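Peptidyl tryptophan dihydroxylase (Pseudomonas putida, PDB 7CTQ) is an FAD-dependent monooxygenase that dihydroxylates a peptidyl tryptophan, a step essential for biogenesis of the tryptophylquinone cofactor. Local coordinates at residues 74-79 / 181-186; 194-199 / 217-222. All blocks are in the same frame, centred on the assembly; numbering follows the deposited sequence. Where two conformers were deposited one is given.

Overall arrangement
Contacts 1 and 2 lie on the same mixed sheet, their centres about 11 Å apart, and their strands 182-188 and 193-201 are antiparallel neighbours in it. Contact 1 (74-79 with 181-186) is small and only partly buried: two tryptophans meet across one intervening strand, near the tip of a hairpin. Contact 2 (194-199 with 217-222) is buried and larger, 203 against 77 Å², and sets a helix against the sheet. The chemistry follows the place: ring against ring in the first, aliphatic arginine carbons against an indole in the second. A salt bridge from D181 OD2 to R218 NH2, 2.6 Å long, ties the two together.

Contact 1. Residues 74-79 / 181-186; sequences VHWNGQ and DGWAWM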
loop_
_atom_site.group_PDB
_atom_site.type_symbol
_atom_site.label_atom_id
_atom_site.label_comp_id
_atom_site.label_asym_id
_atom_site.label_seq_id
_atom_site.Cartn_x
_atom_site.Cartn_y
_atom_site.Cartn_z
ATOM N N VAL A 74 19.949 12.059 5.582
ATOM C CA VAL A 74 19.168 11.251 6.516
ATOM C C VAL A 74 19.751 11.437 7.910
ATOM O O VAL A 74 20.931 11.146 8.141
ATOM C CB VAL A 74 19.146 9.769 6.113
ATOM C CG1 VAL A 74 18.976 8.888 7.345
ATOM C CG2 VAL A 74 18.018 9.509 5.120
ATOM N N HIS A 75 18.928 11.938 8.831
ATOM C CA HIS A 75 19.310 12.161 10.222
ATOM C C HIS A 75 18.446 11.251 11.087
ATOM O O HIS A 75 17.226 11.441 11.174
ATOM C CB HIS A 75 19.136 13.628 10.619
ATOM C CG HIS A 75 20.187 14.541 10.066
ATOM N ND1 HIS A 75 20.524 14.569 8.728
ATOM C CD2 HIS A 75 20.957 15.480 10.666
ATOM C CE1 HIS A 75 21.466 15.475 8.532
ATOM N NE2 HIS A 75 21.746 16.042 9.692
ATOM N N TRP A 76 19.082 10.275 11.733
ATOM C CA TRP A 76 18.379 9.196 12.417
ATOM C C TRP A 76 19.358 8.456 13.310
ATOM O O TRP A 76 20.452 8.103 12.860
ATOM C CB TRP A 76 17.775 8.236 11.397
ATOM C CG TRP A 76 16.567 7.491 11.850
ATOM C CD1 TRP A 76 16.538 6.295 12.504
ATOM C CD2 TRP A 76 15.202 7.869 11.643
ATOM N NE1 TRP A 76 15.237 5.912 12.731
ATOM C CE2 TRP A 76 14.398 6.858 12.207
ATOM C CE3 TRP A 76 14.581 8.970 11.043
ATOM C CZ2 TRP A 76 13.008 6.916 12.193
ATOM C CZ3 TRP A 76 13.204 9.024 11.025
ATOM C CH2 TRP A 76 12.429 8.006 11.597
ATOM N N ASN A 77 18.985 8.229 14.569
ATOM C CA ASN A 77 19.816 7.482 15.517
ATOM C C ASN A 77 21.170 8.150 15.730
ATOM O O ASN A 77 22.180 7.478 15.940
ATOM C CB ASN A 77 20.007 6.028 15.067
ATOM C CG ASN A 77 20.450 5.113 16.195
ATOM O OD1 ASN A 77 19.958 5.206 17.318
ATOM N ND2 ASN A 77 21.369 4.202 15.887
ATOM N N GLY A 78 21.209 9.477 15.668
ATOM C CA GLY A 78 22.451 10.188 15.892
ATOM C C GLY A 78 23.447 10.152 14.753
ATOM O O GLY A 78 24.604 10.538 14.955
ATOM N N GLN A 79 23.033 9.735 13.558
ATOM C CA GLN A 79 23.925 9.562 12.418
ATOM C C GLN A 79 23.530 10.541 11.322
ATOM O O GLN A 79 22.393 10.503 10.844
ATOM C CB GLN A 79 23.859 8.128 11.894
ATOM C CG GLN A 79 24.164 7.063 12.934
ATOM C CD GLN A 79 25.204 6.076 12.464
ATOM O OE1 GLN A 79 26.406 6.270 12.672
ATOM N NE2 GLN A 79 24.750 5.008 11.806
ATOM N N ASP A 181 9.643 14.276 19.107
ATOM C CA ASP A 181 8.254 13.839 19.222
ATOM C C ASP A 181 7.650 13.589 17.843
ATOM O O ASP A 181 6.436 13.713 17.645
ATOM C CB ASP A 181 7.425 14.859 20.008
ATOM C CG ASP A 181 7.369 16.233 19.320
ATOM O OD1 ASP A 181 8.283 16.539 18.524
ATOM O OD2 ASP A 181 6.420 17.004 19.572
ATOM N N GLY A 182 8.493 13.257 16.874
ATOM C CA GLY A 182 8.020 13.035 15.526
ATOM C C GLY A 182 9.198 12.891 14.591
ATOM O O GLY A 182 10.345 12.762 15.020
ATOM N N TRP A 183 8.892 12.912 13.300
ATOM C CA TRP A 183 9.936 12.940 12.293
ATOM C C TRP A 183 9.444 13.800 11.140
ATOM O O TRP A 183 8.239 13.978 10.938
ATOM C CB TRP A 183 10.341 11.519 11.823
ATOM C CG TRP A 183 9.218 10.725 11.243
ATOM C CD1 TRP A 183 8.315 9.943 11.924
ATOM C CD2 TRP A 183 8.871 10.626 9.860
ATOM N NE1 TRP A 183 7.429 9.368 11.040
ATOM C CE2 TRP A 183 7.751 9.765 9.768
ATOM C CE3 TRP A 183 9.404 11.167 8.684
ATOM C CZ2 TRP A 183 7.141 9.456 8.547
ATOM C CZ3 TRP A 183 8.807 10.847 7.474
ATOM C CH2 TRP A 183 7.684 10.004 7.414
ATOM N N ALA A 184 10.392 14.338 10.385
ATOM C CA ALA A 184 10.058 15.228 9.285
ATOM C C ALA A 184 10.685 14.732 7.990
ATOM O O ALA A 184 11.791 14.183 7.986
ATOM C CB ALA A 184 10.512 16.676 9.577
ATOM N N TRP A 185 9.958 14.925 6.897
ATOM C CA TRP A 185 10.448 14.700 5.549
ATOM C C TRP A 185 10.353 16.014 4.785
ATOM O O TRP A 185 9.339 16.715 4.877
ATOM C CB TRP A 185 9.622 13.627 4.847
ATOM C CG TRP A 185 9.652 13.682 3.359
ATOM C CD1 TRP A 185 8.657 14.123 2.530
ATOM C CD2 TRP A 185 10.722 13.255 2.510
ATOM N NE1 TRP A 185 9.046 14.001 1.219
ATOM C CE2 TRP A 185 10.307 13.467 1.179
ATOM C CE3 TRP A 185 11.990 12.711 2.749
ATOM C CZ2 TRP A 185 11.117 13.157 0.087
ATOM C CZ3 TRP A 185 12.796 12.408 1.666
ATOM C CH2 TRP A 185 12.353 12.625 0.349
ATOM N N MET A 186 11.394 16.343 4.021
ATOM C CA MET A 186 11.398 17.594 3.270
ATOM C C MET A 186 12.061 17.406 1.911
ATOM O O MET A 186 12.967 16.582 1.749
ATOM C CB MET A 186 12.110 18.716 4.043
ATOM C CG MET A 186 13.559 18.409 4.341
ATOM S SD MET A 186 14.239 19.504 5.587
ATOM C CE MET A 186 13.925 18.582 7.097
#
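W76 and W183 carry this contact alone, as an offset edge-to-face pair of indoles. The six-membered ring of W76 turns its edge toward the face of the five-membered ring of W183; the centroids are 6.0 Å apart and the planes 63° from each other, too steep for a parallel-displaced stack. The nearest atoms are aliphatic against aromatic: W76 CZ3 lies 3.9 Å from W183 CB, and W76 CH2 is 4.1 Å from that same carbon. The CA atoms of W76 and W183 are 9.2 Å apart, so it is the far rim of the W76 benzo ring that spans the gap. With CG roughly anti to the backbone N (chi1 -153°), W76 extends its indole toward the other strand. W183 instead tucks CG between its backbone N and carbonyl carbon (chi1 59°), its CB already directed at W76. The W183 side chain lies about 6 Å from the FAD (nearest atoms), placing the pair close to the flavin site. The backbone at W76 enters a type I' turn from W76 to Q79, in which Q79 N donates to W76 O at 3.1 Å. This turn joins strands 67-76 and 79-83 as a beta hairpin. Strand 173-179 runs between 67-76 and 182-188 in the sheet, so the tryptophans meet over it. Beyond them, W183 NE1 is hydrogen-bonded to Y325 OH of helix 299-327, and W337 of helix 335-341 meets W76 edge-to-face.

Contact 2. Residues 194-199 / 217-222; sequences CYWQVT and ARRADS. With FAD (flavin-adenine dinucleotide), chain C.
W196 and V198 on strand 193-201 face the last full turn of helix 208-220, with CA separations of 8.2 Å for W196 to R219 and 8.8 Å for V198 to R218. This is helix-on-sheet packing, one face of the mixed sheet in a flavoprotein of the tryptophan halogenase family. W196 supplies most of the strand's share. Its CG is anti to the backbone N (chi1 177°), and the indole stands out toward the helix. R219 lays its aliphatic stem over one face: CG sits 3.5 Å from the centroid of the W196 six-membered ring and 14° off the normal, a CH-pi contact centred on the ring, with W196 CD2 the closest atom to R219 CG at 3.4 Å. A bend at chi3 (63°) then takes the R219 guanidinium past the indole to W165, with which it forms a cation-pi pair. R218 meets the far rim instead, its CB 3.8 Å from W196 CH2, and its extended chain continues past V198, where V198 CG2 approaches R218 CD at 4.4 Å. The charged end of R218 is held elsewhere, by Y214 OH and by a salt bridge to D181. With W196 cut back to an alanine, the R219 methylenes would probably lose the aromatic face they rest on and a gap would open between helix and sheet. At the helix end, S222 is the N-cap of helix 223-228, its OG bonded to V225 N. Strand alternation sends Q197, a residue of the FAD pocket, to the opposite face of the sheet, where Q197 OE1 comes within 3.5 Å of FAD C6 on the flavin's benzenoid ring.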
loop_
_atom_site.group_PDB
_atom_site.type_symbol
_atom_site.label_atom_id
_atom_site.label_comp_id
_atom_site.label_asym_id
_atom_site.label_seq_id
_atom_site.Cartn_x
_atom_site.Cartn_y
_atom_site.Cartn_z
ATOM N N CYS A 194 8.924 23.573 -2.990
ATOM C CA CYS A 194 9.433 23.095 -1.714
ATOM C C CYS A 194 8.322 22.425 -0.922
ATOM O O CYS A 194 7.144 22.791 -1.024
ATOM C CB CYS A 194 10.037 24.226 -0.895
ATOM S SG CYS A 194 11.476 24.952 -1.668
ATOM N N TYR A 195 8.735 21.458 -0.104
ATOM C CA TYR A 195 7.855 20.526 0.588
ATOM C C TYR A 195 8.442 20.250 1.964
ATOM O O TYR A 195 9.643 19.995 2.087
ATOM C CB TYR A 195 7.727 19.225 -0.224
ATOM C CG TYR A 195 6.772 18.178 0.322
ATOM C CD1 TYR A 195 5.534 17.963 -0.275
ATOM C CD2 TYR A 195 7.124 17.381 1.403
ATOM C CE1 TYR A 195 4.663 16.990 0.205
ATOM C CE2 TYR A 195 6.257 16.414 1.892
ATOM C CZ TYR A 195 5.028 16.229 1.294
ATOM O OH TYR A 195 4.169 15.272 1.782
ATOM N N TRP A 196 7.609 20.319 2.998
ATOM C CA TRP A 196 8.042 19.907 4.329
ATOM C C TRP A 196 6.847 19.302 5.044
ATOM O O TRP A 196 5.761 19.895 5.067
ATOM C CB TRP A 196 8.614 21.082 5.126
ATOM C CG TRP A 196 9.025 20.791 6.554
ATOM C CD1 TRP A 196 10.263 20.420 6.993
ATOM C CD2 TRP A 196 8.203 20.908 7.723
ATOM N NE1 TRP A 196 10.261 20.287 8.367
ATOM C CE2 TRP A 196 9.007 20.589 8.835
ATOM C CE3 TRP A 196 6.864 21.254 7.935
ATOM C CZ2 TRP A 196 8.515 20.600 10.137
ATOM C CZ3 TRP A 196 6.378 21.261 9.229
ATOM C CH2 TRP A 196 7.197 20.941 10.307
ATOM N N GLN A 197 7.053 18.124 5.621
ATOM C CA GLN A 197 5.958 17.342 6.181
ATOM C C GLN A 197 6.447 16.685 7.457
ATOM O O GLN A 197 7.431 15.940 7.443
ATOM C CB GLN A 197 5.459 16.310 5.168
ATOM C CG GLN A 197 4.979 15.000 5.744
ATOM C CD GLN A 197 5.097 13.880 4.734
ATOM O OE1 GLN A 197 4.488 13.932 3.656
ATOM N NE2 GLN A 197 5.908 12.872 5.061
ATOM N N VAL A 198 5.791 16.997 8.563
ATOM C CA VAL A 198 6.192 16.481 9.857
ATOM C C VAL A 198 5.091 15.548 10.321
ATOM O O VAL A 198 3.900 15.822 10.125
ATOM C CB VAL A 198 6.473 17.593 10.885
ATOM C CG1 VAL A 198 5.186 18.335 11.276
ATOM C CG2 VAL A 198 7.175 17.013 12.099
ATOM N N THR A 199 5.498 14.420 10.879
ATOM C CA THR A 199 4.583 13.366 11.290
ATOM C C THR A 199 4.613 13.291 12.807
ATOM O O THR A 199 5.690 13.204 13.410
ATOM C CB THR A 199 4.982 12.038 10.644
ATOM O OG1 THR A 199 4.805 12.155 9.227
ATOM C CG2 THR A 199 4.115 10.882 11.178
ATOM N N ALA A 217 7.169 27.496 13.551
ATOM C CA ALA A 217 8.154 27.352 14.618
ATOM C C ALA A 217 8.987 26.086 14.457
ATOM O O ALA A 217 10.196 26.097 14.734
ATOM C CB ALA A 217 7.468 27.377 15.981
ATOM N N ARG A 218 8.364 24.978 14.021
ATOM C CA ARG A 218 9.118 23.737 13.835
ATOM C C ARG A 218 10.121 23.861 12.693
ATOM O O ARG A 218 11.280 23.434 12.825
ATOM C CB ARG A 218 8.160 22.563 13.593
ATOM C CG ARG A 218 7.562 22.005 14.877
ATOM C CD ARG A 218 7.016 20.595 14.672
ATOM N NE ARG A 218 6.353 20.091 15.866
ATOM C CZ ARG A 218 6.906 19.257 16.743
ATOM N NH1 ARG A 218 8.146 18.809 16.572
ATOM N NH2 ARG A 218 6.211 18.880 17.802
ATOM N N ARG A 219 9.701 24.442 11.562
ATOM C CA ARG A 219 10.637 24.660 10.461
ATOM C C ARG A 219 11.751 25.615 10.869
ATOM O O ARG A 219 12.926 25.385 10.550
ATOM C CB ARG A 219 9.898 25.183 9.229
ATOM C CG ARG A 219 9.000 24.151 8.589
ATOM C CD ARG A 219 8.097 24.783 7.567
ATOM N NE ARG A 219 8.880 25.350 6.502
ATOM C CZ ARG A 219 8.548 26.424 5.807
ATOM N NH1 ARG A 219 7.419 27.078 6.042
ATOM N NH2 ARG A 219 9.371 26.834 4.865
ATOM N N ALA A 220 11.411 26.681 11.600
ATOM C CA ALA A 220 12.430 27.624 12.053
ATOM C C ALA A 220 13.433 26.985 13.003
ATOM O O ALA A 220 14.548 27.496 13.149
ATOM C CB ALA A 220 11.769 28.823 12.735
ATOM N N ASP A 221 13.071 25.886 13.651
ATOM C CA ASP A 221 13.949 25.261 14.621
ATOM C C ASP A 221 14.881 24.232 13.999
ATOM O O ASP A 221 15.716 23.666 14.712
ATOM C CB ASP A 221 13.121 24.608 15.737
ATOM C CG ASP A 221 12.432 25.633 16.644
ATOM O OD1 ASP A 221 12.619 26.862 16.443
ATOM O OD2 ASP A 221 11.688 25.203 17.560
ATOM N N SER A 222 14.787 23.987 12.699
ATOM C CA SER A 222 15.508 22.891 12.063
ATOM C C SER A 222 16.706 23.415 11.280
ATOM O O SER A 222 16.534 24.166 10.312
ATOM C CB SER A 222 14.585 22.098 11.137
ATOM O OG SER A 222 15.338 21.169 10.372
HETATM P PA FAD C . -4.461 7.776 -4.184
HETATM O O1A FAD C . -3.092 7.808 -4.739
HETATM O O2A FAD C . -4.678 8.772 -3.054
HETATM O O5B FAD C . -5.484 7.905 -5.357
HETATM C C5B FAD C . -6.850 8.302 -5.125
HETATM C C4B FAD C . -7.296 9.041 -6.358
HETATM O O4B FAD C . -8.724 9.263 -6.286
HETATM C C3B FAD C . -6.654 10.415 -6.581
HETATM O O3B FAD C . -6.395 10.618 -7.968
HETATM C C2B FAD C . -7.708 11.381 -6.024
HETATM O O2B FAD C . -7.694 12.659 -6.660
HETATM C C1B FAD C . -8.993 10.644 -6.397
HETATM N N9A FAD C . -10.183 10.957 -5.617
HETATM C C8A FAD C . -10.295 11.207 -4.279
HETATM N N7A FAD C . -11.516 11.447 -3.868
HETATM C C5A FAD C . -12.257 11.383 -5.034
HETATM C C6A FAD C . -13.629 11.566 -5.302
HETATM N N6A FAD C . -14.536 11.863 -4.372
HETATM N N1A FAD C . -14.055 11.424 -6.585
HETATM C C2A FAD C . -13.154 11.126 -7.526
HETATM N N3A FAD C . -11.838 10.934 -7.385
HETATM C C4A FAD C . -11.450 11.073 -6.114
HETATM N N1 FAD C . 4.008 6.798 -0.638
HETATM C C2 FAD C . 5.258 6.691 -1.181
HETATM O O2 FAD C . 5.536 5.815 -2.001
HETATM N N3 FAD C . 6.241 7.589 -0.819
HETATM C C4 FAD C . 6.098 8.634 0.070
HETATM O O4 FAD C . 7.047 9.380 0.305
HETATM C C4X FAD C . 4.771 8.742 0.644
HETATM N N5 FAD C . 4.550 9.701 1.503
HETATM C C5X FAD C . 3.283 9.804 2.054
HETATM C C6 FAD C . 3.031 10.818 2.979
HETATM C C7 FAD C . 1.780 10.953 3.572
HETATM C C7M FAD C . 1.542 12.061 4.563
HETATM C C8 FAD C . 0.755 10.053 3.238
HETATM C C8M FAD C . -0.614 10.176 3.854
HETATM C C9 FAD C . 1.000 9.044 2.313
HETATM C C9A FAD C . 2.253 8.909 1.726
HETATM N N10 FAD C . 2.528 7.900 0.781
HETATM C C10 FAD C . 3.788 7.775 0.230
HETATM C "C1'" FAD C . 1.504 6.911 0.437
HETATM C "C2'" FAD C . 0.873 7.114 -0.931
HETATM O "O2'" FAD C . 0.422 8.458 -1.103
HETATM C "C3'" FAD C . -0.309 6.154 -1.054
HETATM O "O3'" FAD C . 0.131 4.872 -0.621
HETATM C "C4'" FAD C . -0.902 6.005 -2.451
HETATM O "O4'" FAD C . -1.004 7.271 -3.111
HETATM C "C5'" FAD C . -2.253 5.334 -2.392
HETATM O "O5'" FAD C . -2.676 5.039 -3.731
HETATM P P FAD C . -4.189 4.957 -4.095
HETATM O O1P FAD C . -4.797 3.845 -3.226
HETATM O O2P FAD C . -4.371 4.832 -5.568
HETATM O O3P FAD C . -4.764 6.341 -3.575
#